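Local coordinates for protein tyrosine--tRNA ligase (Aeropyrum pernix, PDB 2CYA) that probably catalyses the two-step attachment of tyrosine to tRNA(Tyr), first activating the amino acid with ATP to form Tyr-AMP, at residues L53-V63 with V101-V112. Numbering follows the deposited sequence.
Sequences LVWMYKVKDLV and VMEAAGVPVERV
Met56 and Met102 form the tight, buried part of this contact. Met56 SD lies 3.6 Å from Met102 CG and 3.8 Å from Val101 CG1. Met102 bends at its last torsion (chi3 74°), which turns CE toward Val59 CG1. Met102 SD lies 4.1 Å from Trp55 CZ3 and meets the ring obliquely, a Met-aromatic contact. Val107 sets CG2 against the backbone O of Met56, 3.4 Å away.

The other side is looser and more polar. Gly106, with positive phi, completes a Schellman motif after helix 88-104. Extended Lys60 passes Pro108 and gives one hydrogen bond, NZ to Gly106 O (3.2 Å), from above the carbonyl plane. Replacing Lys60 with an alanine would probably leave the Gly106 carbonyl without its lysine mate and strip the CG contact from Pro108 CD. A water bridges Tyr57 OH and Ala105 O. At the far end the exposed Arg111 lays its guanidinium face over Val63 CG1, 3.6 Å from CZ.

The contact joins helix 51-64 of the Rossmann-fold catalytic domain to the end of helix 88-104 and the turn leading to strand 113-116. Val59 and Val63 also rest on Phe69 of strand 68-73, while Leu53 and Val101 both meet Ile341 of helix 323-346.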
loop_
_atom_site.group_PDB
_atom_site.type_symbol
_atom_site.label_atom_id
_atom_site.label_comp_id
_atom_site.label_asym_id
_atom_site.label_seq_id
_atom_site.Cartn_x
_atom_site.Cartn_y
_atom_site.Cartn_z
ATOM N N LEU A 53 13.226 27.477 -1.717
ATOM C CA LEU A 53 13.018 28.568 -2.672
ATOM C C LEU A 53 13.498 28.134 -4.062
ATOM O O LEU A 53 12.909 28.512 -5.080
ATOM C CB LEU A 53 13.751 29.844 -2.213
ATOM C CG LEU A 53 13.193 30.637 -1.008
ATOM C CD1 LEU A 53 14.117 31.806 -0.680
ATOM C CD2 LEU A 53 11.779 31.166 -1.324
ATOM N N VAL A 54 14.549 27.319 -4.106
ATOM C CA VAL A 54 15.072 26.833 -5.379
ATOM C C VAL A 54 13.988 26.116 -6.182
ATOM O O VAL A 54 13.823 26.384 -7.379
ATOM C CB VAL A 54 16.255 25.845 -5.196
ATOM C CG1 VAL A 54 16.717 25.350 -6.564
ATOM C CG2 VAL A 54 17.408 26.516 -4.457
ATOM N N TRP A 55 13.241 25.200 -5.562
ATOM C CA TRP A 55 12.208 24.545 -6.356
ATOM C C TRP A 55 10.986 25.453 -6.562
ATOM O O TRP A 55 10.270 25.317 -7.551
ATOM C CB TRP A 55 11.815 23.181 -5.767
ATOM C CG TRP A 55 11.219 23.151 -4.388
ATOM C CD1 TRP A 55 11.831 22.725 -3.238
ATOM C CD2 TRP A 55 9.858 23.439 -4.038
ATOM N NE1 TRP A 55 10.926 22.720 -2.193
ATOM C CE2 TRP A 55 9.709 23.153 -2.658
ATOM C CE3 TRP A 55 8.745 23.905 -4.761
ATOM C CZ2 TRP A 55 8.494 23.317 -1.984
ATOM C CZ3 TRP A 55 7.537 24.065 -4.096
ATOM C CH2 TRP A 55 7.421 23.769 -2.711
ATOM N N MET A 56 10.768 26.414 -5.660
ATOM C CA MET A 56 9.638 27.322 -5.842
ATOM C C MET A 56 9.892 28.194 -7.087
ATOM O O MET A 56 8.995 28.431 -7.881
ATOM C CB MET A 56 9.438 28.193 -4.598
ATOM C CG MET A 56 8.935 27.421 -3.375
ATOM S SD MET A 56 8.893 28.451 -1.884
ATOM C CE MET A 56 8.218 27.278 -0.636
ATOM N N TYR A 57 11.127 28.647 -7.262
ATOM C CA TYR A 57 11.473 29.469 -8.424
ATOM C C TYR A 57 11.329 28.640 -9.700
ATOM O O TYR A 57 10.959 29.164 -10.758
ATOM C CB TYR A 57 12.914 29.992 -8.312
ATOM C CG TYR A 57 13.131 30.979 -7.175
ATOM C CD1 TYR A 57 12.116 31.870 -6.785
ATOM C CD2 TYR A 57 14.361 31.065 -6.529
ATOM C CE1 TYR A 57 12.326 32.810 -5.793
ATOM C CE2 TYR A 57 14.587 32.013 -5.533
ATOM C CZ TYR A 57 13.566 32.886 -5.169
ATOM O OH TYR A 57 13.802 33.838 -4.194
ATOM N N LYS A 58 11.628 27.346 -9.595
ATOM C CA LYS A 58 11.523 26.464 -10.741
ATOM C C LYS A 58 10.043 26.285 -11.089
ATOM O O LYS A 58 9.684 26.206 -12.262
ATOM C CB LYS A 58 12.208 25.128 -10.448
ATOM C CG LYS A 58 12.397 24.213 -11.650
ATOM C CD LYS A 58 12.905 24.945 -12.910
ATOM C CE LYS A 58 14.227 25.671 -12.688
ATOM N NZ LYS A 58 14.638 26.372 -13.952
ATOM N N VAL A 59 9.179 26.242 -10.075
ATOM C CA VAL A 59 7.749 26.123 -10.334
ATOM C C VAL A 59 7.374 27.351 -11.159
ATOM O O VAL A 59 6.673 27.253 -12.170
ATOM C CB VAL A 59 6.926 26.103 -9.025
ATOM C CG1 VAL A 59 5.433 26.136 -9.347
ATOM C CG2 VAL A 59 7.266 24.838 -8.220
ATOM N N LYS A 60 7.855 28.511 -10.729
ATOM C CA LYS A 60 7.586 29.752 -11.458
ATOM C C LYS A 60 8.035 29.616 -12.914
ATOM O O LYS A 60 7.289 29.990 -13.812
ATOM C CB LYS A 60 8.309 30.940 -10.816
ATOM C CG LYS A 60 8.110 32.244 -11.603
ATOM C CD LYS A 60 8.562 33.473 -10.810
ATOM C CE LYS A 60 8.429 34.751 -11.650
ATOM N NZ LYS A 60 8.380 35.998 -10.823
ATOM N N ASP A 61 9.237 29.077 -13.152
ATOM C CA ASP A 61 9.730 28.902 -14.522
ATOM C C ASP A 61 8.817 27.983 -15.361
ATOM O O ASP A 61 8.468 28.318 -16.495
ATOM C CB ASP A 61 11.150 28.309 -14.558
ATOM C CG ASP A 61 12.226 29.271 -14.045
ATOM O OD1 ASP A 61 11.930 30.461 -13.871
ATOM O OD2 ASP A 61 13.381 28.830 -13.821
ATOM N N LEU A 62 8.449 26.818 -14.824
ATOM C CA LEU A 62 7.584 25.893 -15.562
ATOM C C LEU A 62 6.258 26.529 -15.927
ATOM O O LEU A 62 5.787 26.378 -17.055
ATOM C CB LEU A 62 7.341 24.605 -14.768
ATOM C CG LEU A 62 8.330 23.499 -15.127
ATOM C CD1 LEU A 62 9.748 23.946 -14.789
ATOM C CD2 LEU A 62 7.982 22.231 -14.368
ATOM N N VAL A 63 5.658 27.245 -14.982
ATOM C CA VAL A 63 4.386 27.914 -15.247
ATOM C C VAL A 63 4.522 28.943 -16.383
ATOM O O VAL A 63 3.656 29.032 -17.250
ATOM C CB VAL A 63 3.867 28.657 -13.989
ATOM C CG1 VAL A 63 2.711 29.601 -14.364
ATOM C CG2 VAL A 63 3.408 27.649 -12.942
ATOM N N VAL A 101 4.389 31.470 1.373
ATOM C CA VAL A 101 5.778 31.745 1.048
ATOM C C VAL A 101 5.948 31.796 -0.466
ATOM O O VAL A 101 6.628 32.683 -0.988
ATOM C CB VAL A 101 6.711 30.652 1.603
ATOM C CG1 VAL A 101 8.107 30.796 0.976
ATOM C CG2 VAL A 101 6.795 30.751 3.145
ATOM N N MET A 102 5.338 30.846 -1.175
ATOM C CA MET A 102 5.466 30.815 -2.624
ATOM C C MET A 102 4.935 32.088 -3.273
ATOM O O MET A 102 5.555 32.624 -4.183
ATOM C CB MET A 102 4.757 29.588 -3.215
ATOM C CG MET A 102 5.501 28.289 -2.946
ATOM S SD MET A 102 4.605 26.841 -3.516
ATOM C CE MET A 102 4.824 26.960 -5.346
ATOM N N GLU A 103 3.789 32.557 -2.799
ATOM C CA GLU A 103 3.173 33.766 -3.318
ATOM C C GLU A 103 4.081 34.961 -3.055
ATOM O O GLU A 103 4.438 35.704 -3.974
ATOM C CB GLU A 103 1.814 33.979 -2.638
ATOM C CG GLU A 103 1.225 35.379 -2.810
ATOM C CD GLU A 103 -0.214 35.479 -2.297
ATOM O OE1 GLU A 103 -1.137 35.476 -3.127
ATOM O OE2 GLU A 103 -0.422 35.548 -1.068
ATOM N N ALA A 104 4.463 35.127 -1.790
ATOM C CA ALA A 104 5.334 36.222 -1.388
ATOM C C ALA A 104 6.690 36.135 -2.078
ATOM O O ALA A 104 7.392 37.136 -2.184
ATOM C CB ALA A 104 5.520 36.201 0.118
ATOM N N ALA A 105 7.069 34.950 -2.546
ATOM C CA ALA A 105 8.364 34.808 -3.211
ATOM C C ALA A 105 8.246 35.182 -4.685
ATOM O O ALA A 105 9.240 35.255 -5.399
ATOM C CB ALA A 105 8.895 33.373 -3.073
ATOM N N GLY A 106 7.028 35.417 -5.147
ATOM C CA GLY A 106 6.873 35.807 -6.533
ATOM C C GLY A 106 6.337 34.729 -7.440
ATOM O O GLY A 106 6.227 34.947 -8.648
ATOM N N VAL A 107 6.009 33.561 -6.894
ATOM C CA VAL A 107 5.458 32.505 -7.738
ATOM C C VAL A 107 4.001 32.882 -8.052
ATOM O O VAL A 107 3.274 33.351 -7.178
ATOM C CB VAL A 107 5.471 31.124 -7.021
ATOM C CG1 VAL A 107 4.902 30.055 -7.943
ATOM C CG2 VAL A 107 6.881 30.756 -6.595
ATOM N N PRO A 108 3.565 32.705 -9.308
ATOM C CA PRO A 108 2.180 33.036 -9.674
ATOM C C PRO A 108 1.242 31.920 -9.195
ATOM O O PRO A 108 0.781 31.112 -10.002
ATOM C CB PRO A 108 2.239 33.120 -11.200
ATOM C CG PRO A 108 3.304 32.122 -11.552
ATOM C CD PRO A 108 4.363 32.342 -10.498
ATOM N N VAL A 109 0.973 31.879 -7.889
ATOM C CA VAL A 109 0.136 30.827 -7.319
ATOM C C VAL A 109 -1.282 30.724 -7.878
ATOM O O VAL A 109 -1.915 29.671 -7.786
ATOM C CB VAL A 109 0.076 30.935 -5.768
ATOM C CG1 VAL A 109 1.477 30.708 -5.182
ATOM C CG2 VAL A 109 -0.447 32.300 -5.342
ATOM N N GLU A 110 -1.777 31.801 -8.479
ATOM C CA GLU A 110 -3.124 31.777 -9.035
ATOM C C GLU A 110 -3.214 30.770 -10.178
ATOM O O GLU A 110 -4.282 30.218 -10.452
ATOM C CB GLU A 110 -3.528 33.169 -9.544
ATOM C CG GLU A 110 -2.741 33.679 -10.748
ATOM C CD GLU A 110 -1.378 34.259 -10.388
ATOM O OE1 GLU A 110 -1.037 34.313 -9.182
ATOM O OE2 GLU A 110 -0.649 34.671 -11.321
ATOM N N ARG A 111 -2.085 30.535 -10.837
ATOM C CA ARG A 111 -2.011 29.610 -11.958
ATOM C C ARG A 111 -1.572 28.208 -11.524
ATOM O O ARG A 111 -1.432 27.320 -12.357
ATOM C CB ARG A 111 -1.041 30.161 -13.015
ATOM C CG ARG A 111 -1.513 31.484 -13.656
ATOM C CD ARG A 111 -0.449 32.131 -14.566
ATOM N NE ARG A 111 -0.217 31.384 -15.799
ATOM C CZ ARG A 111 0.766 31.636 -16.662
ATOM N NH1 ARG A 111 1.625 32.623 -16.433
ATOM N NH2 ARG A 111 0.895 30.902 -17.765
ATOM N N VAL A 112 -1.368 28.010 -10.223
ATOM C CA VAL A 112 -0.948 26.707 -9.702
ATOM C C VAL A 112 -2.091 26.012 -8.964
ATOM O O VAL A 112 -2.805 26.641 -8.199
ATOM C CB VAL A 112 0.231 26.843 -8.705
ATOM C CG1 VAL A 112 0.656 25.459 -8.197
ATOM C CG2 VAL A 112 1.401 27.551 -9.363
HETATM O O HOH W 1 11.992 35.613 -3.673
#